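Local coordinates for protein DNA methyltransferase (Nicotiana tabacum, PDB 4ONQ) that probably methylates the C5 position of cytosine in DNA, here as the S-adenosylmethionine-dependent catalytic domain of a plant DRM enzyme, bound to the inhibitor sinefungin, at residues A[113-124]-A[157-168]. The protein carries 5 engineered substitutions. Sequence-based numbering, arbitrary orientation.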
ATOM      1  N   TRP A 113      13.243 -17.017  17.687  1.00 40.83           N
ATOM      2  CA  TRP A 113      13.995 -16.776  16.461  1.00 39.71           C
ATOM      3  C   TRP A 113      15.398 -17.371  16.580  1.00 46.44           C
ATOM      4  O   TRP A 113      16.179 -16.964  17.439  1.00 51.02           O
ATOM      5  CB  TRP A 113      14.072 -15.278  16.144  1.00 39.66           C
ATOM      6  CG  TRP A 113      14.166 -14.992  14.671  1.00 46.05           C
ATOM      7  CD1 TRP A 113      15.297 -14.982  13.904  1.00 40.58           C
ATOM      8  CD2 TRP A 113      13.078 -14.682  13.786  1.00 38.48           C
ATOM      9  NE1 TRP A 113      14.980 -14.690  12.596  1.00 40.28           N
ATOM     10  CE2 TRP A 113      13.626 -14.503  12.497  1.00 38.96           C
ATOM     11  CE3 TRP A 113      11.693 -14.550  13.958  1.00 40.39           C
ATOM     12  CZ2 TRP A 113      12.841 -14.196  11.386  1.00 38.31           C
ATOM     13  CZ3 TRP A 113      10.912 -14.243  12.851  1.00 36.69           C
ATOM     14  CH2 TRP A 113      11.490 -14.068  11.581  1.00 37.14           C
ATOM     15  N   PRO A 114      15.715 -18.352  15.727  1.00 45.84           N
ATOM     16  CA  PRO A 114      17.038 -18.982  15.766  1.00 49.73           C
ATOM     17  C   PRO A 114      18.122 -17.990  15.362  1.00 48.63           C
ATOM     18  O   PRO A 114      17.894 -17.153  14.486  1.00 45.92           O
ATOM     19  CB  PRO A 114      16.931 -20.091  14.712  1.00 42.72           C
ATOM     20  CG  PRO A 114      15.468 -20.268  14.455  1.00 48.90           C
ATOM     21  CD  PRO A 114      14.856 -18.931  14.682  1.00 43.28           C
ATOM     22  N   SER A 115      19.288 -18.088  15.990  1.00 45.20           N
ATOM     23  CA  SER A 115      20.409 -17.213  15.660  1.00 51.64           C
ATOM     24  C   SER A 115      20.830 -17.342  14.193  1.00 54.66           C
ATOM     25  O   SER A 115      21.390 -16.409  13.614  1.00 54.42           O
ATOM     26  CB  SER A 115      21.600 -17.506  16.575  1.00 48.23           C
ATOM     27  OG  SER A 115      21.993 -18.864  16.468  1.00 64.84           O
ATOM     28  N   TRP A 116      20.552 -18.494  13.591  1.00 46.91           N
ATOM     29  CA  TRP A 116      20.958 -18.744  12.213  1.00 47.72           C
ATOM     30  C   TRP A 116      19.958 -18.227  11.177  1.00 64.28           C
ATOM     31  O   TRP A 116      20.180 -18.364   9.972  1.00 47.24           O
ATOM     32  CB  TRP A 116      21.246 -20.231  11.990  1.00 48.34           C
ATOM     33  CG  TRP A 116      20.130 -21.147  12.401  1.00 46.89           C
ATOM     34  CD1 TRP A 116      19.961 -21.735  13.618  1.00 46.59           C
ATOM     35  CD2 TRP A 116      19.035 -21.588  11.587  1.00 45.78           C
ATOM     36  NE1 TRP A 116      18.827 -22.512  13.615  1.00 45.39           N
ATOM     37  CE2 TRP A 116      18.240 -22.436  12.381  1.00 44.87           C
ATOM     38  CE3 TRP A 116      18.648 -21.339  10.268  1.00 45.61           C
ATOM     39  CZ2 TRP A 116      17.080 -23.041  11.899  1.00 43.85           C
ATOM     40  CZ3 TRP A 116      17.496 -21.943   9.789  1.00 46.89           C
ATOM     41  CH2 TRP A 116      16.725 -22.785  10.604  1.00 43.69           C
ATOM     42  N   ASP A 117      18.855 -17.647  11.647  1.00 49.50           N
ATOM     43  CA  ASP A 117      17.909 -16.979  10.761  1.00 43.92           C
ATOM     44  C   ASP A 117      18.204 -15.485  10.811  1.00 44.24           C
ATOM     45  O   ASP A 117      17.839 -14.803  11.769  1.00 46.35           O
ATOM     46  CB  ASP A 117      16.467 -17.268  11.188  1.00 42.16           C
ATOM     47  CG  ASP A 117      15.438 -16.814  10.156  1.00 42.83           C
ATOM     48  OD1 ASP A 117      15.667 -15.789   9.472  1.00 41.57           O
ATOM     49  OD2 ASP A 117      14.390 -17.487  10.032  1.00 40.24           O
ATOM     50  N   PRO A 118      18.874 -14.970   9.773  1.00 45.41           N
ATOM     51  CA  PRO A 118      19.401 -13.601   9.787  1.00 46.20           C
ATOM     52  C   PRO A 118      18.367 -12.536   9.450  1.00 45.00           C
ATOM     53  O   PRO A 118      18.670 -11.355   9.585  1.00 54.03           O
ATOM     54  CB  PRO A 118      20.476 -13.637   8.697  1.00 48.15           C
ATOM     55  CG  PRO A 118      19.972 -14.652   7.720  1.00 47.77           C
ATOM     56  CD  PRO A 118      19.211 -15.687   8.529  1.00 46.31           C
ATOM     57  N   ARG A 119      17.177 -12.940   9.017  1.00 43.54           N
ATOM     58  CA  ARG A 119      16.149 -11.981   8.625  1.00 42.48           C
ATOM     59  C   ARG A 119      15.787 -11.009   9.746  1.00 47.74           C
ATOM     60  O   ARG A 119      15.600 -11.406  10.897  1.00 45.93           O
ATOM     61  CB  ARG A 119      14.884 -12.699   8.180  1.00 41.09           C
ATOM     62  CG  ARG A 119      15.022 -13.524   6.932  1.00 41.97           C
ATOM     63  CD  ARG A 119      13.718 -14.257   6.659  1.00 40.38           C
ATOM     64  NE  ARG A 119      13.381 -15.175   7.743  1.00 40.38           N
ATOM     65  CZ  ARG A 119      12.155 -15.625   7.983  1.00 40.25           C
ATOM     66  NH1 ARG A 119      11.145 -15.230   7.222  1.00 37.79           N
ATOM     67  NH2 ARG A 119      11.944 -16.461   8.990  1.00 38.10           N
ATOM     68  N   THR A 120      15.695  -9.732   9.397  1.00 44.68           N
ATOM     69  CA  THR A 120      15.153  -8.730  10.306  1.00 51.69           C
ATOM     70  C   THR A 120      14.047  -7.991   9.568  1.00 49.03           C
ATOM     71  O   THR A 120      13.386  -7.108  10.110  1.00 51.47           O
ATOM     72  CB  THR A 120      16.230  -7.739  10.770  1.00 48.91           C
ATOM     73  OG1 THR A 120      16.818  -7.110   9.628  1.00 56.71           O
ATOM     74  CG2 THR A 120      17.313  -8.465  11.557  1.00 43.95           C
ATOM     75  N   LYS A 121      13.843  -8.394   8.322  1.00 52.49           N
ATOM     76  CA  LYS A 121      12.879  -7.759   7.447  1.00 46.47           C
ATOM     77  C   LYS A 121      12.136  -8.844   6.685  1.00 41.80           C
ATOM     78  O   LYS A 121      12.740  -9.813   6.217  1.00 46.58           O
ATOM     79  CB  LYS A 121      13.610  -6.860   6.450  1.00 41.18           C
ATOM     80  CG  LYS A 121      12.989  -5.497   6.271  1.00 59.65           C
ATOM     81  CD  LYS A 121      13.490  -4.516   7.318  1.00 57.49           C
ATOM     82  CE  LYS A 121      12.835  -3.164   7.129  1.00 46.46           C
ATOM     83  NZ  LYS A 121      13.220  -2.216   8.194  1.00 47.03           N
ATOM     84  N   LEU A 122      10.824  -8.686   6.560  1.00 38.68           N
ATOM     85  CA  LEU A 122      10.019  -9.620   5.783  1.00 37.33           C
ATOM     86  C   LEU A 122      10.039  -9.238   4.306  1.00 41.70           C
ATOM     87  O   LEU A 122      10.316  -8.093   3.958  1.00 45.02           O
ATOM     88  CB  LEU A 122       8.579  -9.632   6.300  1.00 35.97           C
ATOM     89  CG  LEU A 122       8.375 -10.217   7.700  1.00 35.83           C
ATOM     90  CD1 LEU A 122       7.148  -9.624   8.366  1.00 34.86           C
ATOM     91  CD2 LEU A 122       8.244 -11.725   7.619  1.00 40.00           C
ATOM     92  N   ASN A 123       9.750 -10.204   3.442  1.00 39.94           N
ATOM     93  CA  ASN A 123       9.588  -9.934   2.019  1.00 40.53           C
ATOM     94  C   ASN A 123       8.233  -9.296   1.729  1.00 38.06           C
ATOM     95  O   ASN A 123       7.452  -9.049   2.651  1.00 36.73           O
ATOM     96  CB  ASN A 123       9.760 -11.220   1.214  1.00 50.75           C
ATOM     97  CG  ASN A 123      11.190 -11.716   1.217  1.00 57.56           C
ATOM     98  OD1 ASN A 123      12.056 -11.140   1.871  1.00 66.55           O
ATOM     99  ND2 ASN A 123      11.444 -12.794   0.490  1.00 64.54           N
ATOM    100  N   CYS A 124       7.964  -9.015   0.457  1.00 41.70           N
ATOM    101  CA  CYS A 124       6.688  -8.428   0.051  1.00 40.01           C
ATOM    102  C   CYS A 124       5.534  -9.289   0.547  1.00 36.61           C
ATOM    103  O   CYS A 124       5.554 -10.511   0.397  1.00 51.58           O
ATOM    104  CB  CYS A 124       6.626  -8.275  -1.474  1.00 46.29           C
ATOM    105  SG  CYS A 124       5.212  -7.300  -2.080  1.00 62.40           S
ATOM    106  N   VAL A 157      15.173 -24.354   4.755  1.00 34.88           N
ATOM    107  CA  VAL A 157      14.138 -23.662   5.522  1.00 33.10           C
ATOM    108  C   VAL A 157      14.184 -22.146   5.352  1.00 40.67           C
ATOM    109  O   VAL A 157      13.142 -21.510   5.327  1.00 44.68           O
ATOM    110  CB  VAL A 157      14.020 -24.088   7.038  1.00 46.29           C
ATOM    111  CG1 VAL A 157      14.906 -25.253   7.371  1.00 33.70           C
ATOM    112  CG2 VAL A 157      14.229 -22.904   7.998  1.00 31.32           C
ATOM    113  N   LEU A 158      15.374 -21.568   5.211  1.00 42.17           N
ATOM    114  CA  LEU A 158      15.452 -20.124   5.003  1.00 33.60           C
ATOM    115  C   LEU A 158      14.835 -19.731   3.664  1.00 37.54           C
ATOM    116  O   LEU A 158      14.156 -18.708   3.556  1.00 42.40           O
ATOM    117  CB  LEU A 158      16.884 -19.613   5.118  1.00 47.14           C
ATOM    118  CG  LEU A 158      17.349 -19.352   6.549  1.00 48.91           C
ATOM    119  CD1 LEU A 158      18.768 -18.826   6.528  1.00 37.43           C
ATOM    120  CD2 LEU A 158      16.417 -18.363   7.233  1.00 43.13           C
ATOM    121  N   ASP A 159      15.016 -20.561   2.666  1.00 35.41           N
ATOM    122  CA  ASP A 159      14.411 -20.310   1.385  1.00 36.48           C
ATOM    123  C   ASP A 159      12.915 -20.403   1.450  1.00 37.44           C
ATOM    124  O   ASP A 159      12.259 -19.583   0.891  1.00 35.58           O
ATOM    125  CB  ASP A 159      14.945 -21.246   0.273  1.00 41.85           C
ATOM    126  CG  ASP A 159      16.376 -20.943  -0.154  1.00 68.62           C
ATOM    127  OD1 ASP A 159      16.923 -19.908   0.204  1.00 73.04           O
ATOM    128  OD2 ASP A 159      16.976 -21.754  -0.859  1.00 76.08           O
ATOM    129  N   GLN A 160      12.390 -21.428   2.099  1.00 34.06           N
ATOM    130  CA  GLN A 160      10.971 -21.526   2.269  1.00 40.40           C
ATOM    131  C   GLN A 160      10.376 -20.396   3.077  1.00 36.21           C
ATOM    132  O   GLN A 160       9.349 -19.934   2.751  1.00 37.58           O
ATOM    133  CB  GLN A 160      10.561 -22.868   2.841  1.00 44.25           C
ATOM    134  CG  GLN A 160      10.954 -24.064   2.026  1.00 42.16           C
ATOM    135  CD  GLN A 160      10.447 -24.030   0.625  1.00 46.33           C
ATOM    136  OE1 GLN A 160       9.305 -23.806   0.376  1.00 44.73           O
ATOM    137  NE2 GLN A 160      11.311 -24.272  -0.288  1.00 54.98           N
ATOM    138  N   CYS A 161      11.038 -19.972   4.130  1.00 36.48           N
ATOM    139  CA  CYS A 161      10.590 -18.870   4.954  1.00 34.78           C
ATOM    140  C   CYS A 161      10.537 -17.533   4.274  1.00 38.28           C
ATOM    141  O   CYS A 161       9.636 -16.794   4.476  1.00 33.98           O
ATOM    142  CB  CYS A 161      11.437 -18.757   6.192  1.00 31.83           C
ATOM    143  SG  CYS A 161      11.246 -20.074   7.342  1.00 39.59           S
ATOM    144  N   ARG A 162      11.537 -17.229   3.477  1.00 33.62           N
ATOM    145  CA  ARG A 162      11.531 -16.041   2.684  1.00 38.57           C
ATOM    146  C   ARG A 162      10.464 -16.040   1.654  1.00 40.42           C
ATOM    147  O   ARG A 162       9.839 -15.040   1.422  1.00 49.60           O
ATOM    148  CB  ARG A 162      12.852 -15.873   1.993  1.00 36.36           C
ATOM    149  CG  ARG A 162      13.944 -15.425   2.895  1.00 40.23           C
ATOM    150  CD  ARG A 162      15.297 -15.519   2.254  1.00 38.28           C
ATOM    151  NE  ARG A 162      16.145 -14.657   3.009  1.00 59.65           N
ATOM    152  CZ  ARG A 162      17.183 -15.057   3.692  1.00 69.21           C
ATOM    153  NH1 ARG A 162      17.533 -16.310   3.663  1.00 68.32           N
ATOM    154  NH2 ARG A 162      17.868 -14.192   4.389  1.00 73.50           N
ATOM    155  N   LYS A 163      10.290 -17.167   1.007  1.00 37.81           N
ATOM    156  CA  LYS A 163       9.313 -17.308  -0.024  1.00 36.34           C
ATOM    157  C   LYS A 163       7.917 -17.138   0.490  1.00 39.45           C
ATOM    158  O   LYS A 163       7.080 -16.610  -0.156  1.00 38.57           O
ATOM    159  CB  LYS A 163       9.471 -18.636  -0.712  1.00 44.77           C
ATOM    160  CG  LYS A 163       8.330 -18.988  -1.619  1.00 47.68           C
ATOM    161  CD  LYS A 163       8.631 -20.195  -2.460  1.00 49.82           C
ATOM    162  CE  LYS A 163       7.572 -20.348  -3.506  1.00 55.44           C
ATOM    163  NZ  LYS A 163       7.320 -21.748  -3.818  1.00 54.00           N
ATOM    164  N   TRP A 164       7.671 -17.622   1.667  1.00 33.05           N
ATOM    165  CA  TRP A 164       6.309 -17.612   2.187  1.00 32.22           C
ATOM    166  C   TRP A 164       6.106 -16.669   3.367  1.00 33.55           C
ATOM    167  O   TRP A 164       5.021 -16.631   3.943  1.00 32.62           O
ATOM    168  CB  TRP A 164       5.895 -19.030   2.588  1.00 31.40           C
ATOM    169  CG  TRP A 164       5.749 -19.942   1.421  1.00 35.99           C
ATOM    170  CD1 TRP A 164       6.695 -20.784   0.913  1.00 34.86           C
ATOM    171  CD2 TRP A 164       4.587 -20.101   0.602  1.00 35.12           C
ATOM    172  NE1 TRP A 164       6.188 -21.465  -0.168  1.00 40.54           N
ATOM    173  CE2 TRP A 164       4.897 -21.063  -0.380  1.00 37.09           C
ATOM    174  CE3 TRP A 164       3.307 -19.534   0.613  1.00 41.24           C
ATOM    175  CZ2 TRP A 164       3.982 -21.461  -1.350  1.00 39.67           C
ATOM    176  CZ3 TRP A 164       2.397 -19.936  -0.347  1.00 38.16           C
ATOM    177  CH2 TRP A 164       2.739 -20.888  -1.317  1.00 40.20           C
ATOM    178  N   ASN A 165       7.143 -15.912   3.718  1.00 44.44           N
ATOM    179  CA  ASN A 165       7.080 -15.010   4.863  1.00 41.98           C
ATOM    180  C   ASN A 165       6.659 -15.737   6.141  1.00 49.18           C
ATOM    181  O   ASN A 165       5.717 -15.334   6.826  1.00 42.87           O
ATOM    182  CB  ASN A 165       6.163 -13.818   4.575  1.00 30.92           C
ATOM    183  CG  ASN A 165       6.894 -12.673   3.891  1.00 40.85           C
ATOM    184  OD1 ASN A 165       8.108 -12.537   4.020  1.00 36.31           O
ATOM    185  ND2 ASN A 165       6.152 -11.837   3.169  1.00 49.64           N
ATOM    186  N   LEU A 166       7.362 -16.824   6.446  1.00 39.42           N
ATOM    187  CA  LEU A 166       7.104 -17.579   7.662  1.00 27.72           C
ATOM    188  C   LEU A 166       7.895 -16.987   8.815  1.00 31.49           C
ATOM    189  O   LEU A 166       9.030 -16.562   8.640  1.00 42.63           O
ATOM    190  CB  LEU A 166       7.470 -19.043   7.458  1.00 26.27           C
ATOM    191  CG  LEU A 166       6.725 -19.688   6.294  1.00 26.99           C
ATOM    192  CD1 LEU A 166       7.228 -21.092   6.072  1.00 34.88           C
ATOM    193  CD2 LEU A 166       5.224 -19.694   6.541  1.00 26.75           C
ATOM    194  N   VAL A 167       7.282 -16.947   9.991  1.00 27.44           N
ATOM    195  CA  VAL A 167       7.924 -16.385  11.167  1.00 26.81           C
ATOM    196  C   VAL A 167       7.953 -17.438  12.266  1.00 30.72           C
ATOM    197  O   VAL A 167       7.087 -18.302  12.321  1.00 30.76           O
ATOM    198  CB  VAL A 167       7.175 -15.128  11.654  1.00 26.23           C
ATOM    199  CG1 VAL A 167       7.252 -14.019  10.597  1.00 27.03           C
ATOM    200  CG2 VAL A 167       5.719 -15.461  11.972  1.00 25.63           C
ATOM    201  N   TRP A 168       8.957 -17.373  13.131  1.00 27.58           N
ATOM    202  CA  TRP A 168       9.080 -18.335  14.220  1.00 32.54           C
ATOM    203  C   TRP A 168       8.152 -17.973  15.365  1.00 33.87           C
ATOM    204  O   TRP A 168       8.132 -16.828  15.805  1.00 36.00           O
ATOM    205  CB  TRP A 168      10.528 -18.424  14.712  1.00 28.39           C
ATOM    206  CG  TRP A 168      11.468 -18.873  13.639  1.00 31.18           C
ATOM    207  CD1 TRP A 168      12.142 -18.082  12.749  1.00 38.78           C
ATOM    208  CD2 TRP A 168      11.826 -20.225  13.326  1.00 35.81           C
ATOM    209  NE1 TRP A 168      12.903 -18.861  11.905  1.00 37.10           N
ATOM    210  CE2 TRP A 168      12.727 -20.179  12.239  1.00 38.97           C
ATOM    211  CE3 TRP A 168      11.472 -21.471  13.858  1.00 38.26           C
ATOM    212  CZ2 TRP A 168      13.280 -21.329  11.677  1.00 37.77           C
ATOM    213  CZ3 TRP A 168      12.020 -22.613  13.298  1.00 41.28           C
ATOM    214  CH2 TRP A 168      12.915 -22.532  12.216  1.00 40.55           C
TER
HETATM  215  O   HOH W   1      10.763 -13.379   5.054  1.00 36.20           O
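W168 and R119 carry this contact, where loop 113-124 covers the end of helix 151-164 and the strand that follows, in the DRM-type methyltransferase domain; W113, W116 and W168 form an aromatic cluster. W168 meets the face of W113 in a T-shaped (edge-to-face) pair, CD1 over the ring, the centroids of the W168 five-membered and W113 six-membered rings 4.9 Å apart, the planes at 75°. P114 CD lies over one face of W168 in a CH-pi contact, 3.3 Å from the five-membered centroid. At its edge, W168 NE1 donates to D117 OD2 (2.8 Å, 164°). R119 holds the same carboxylate side-on, NE to OD1 and NH2 to OD2, a salt bridge; its chain, bent at chi3 (-62°), also brings NH1 and NH2 end-on to L166 O, both at 2.9 Å. C161 CB rests against one guanidinium face, toward its rim. A methionine in place of R119 would probably leave the buried D117 carboxylate without its countercharge and L166 O without both donors. Where the chain leaves the helix, N165, with positive phi, turns its amide to the loop: OD1 accepts from N123 N in the carbonyl plane at 2.9 Å, and a water links OD1 to R119 NH1.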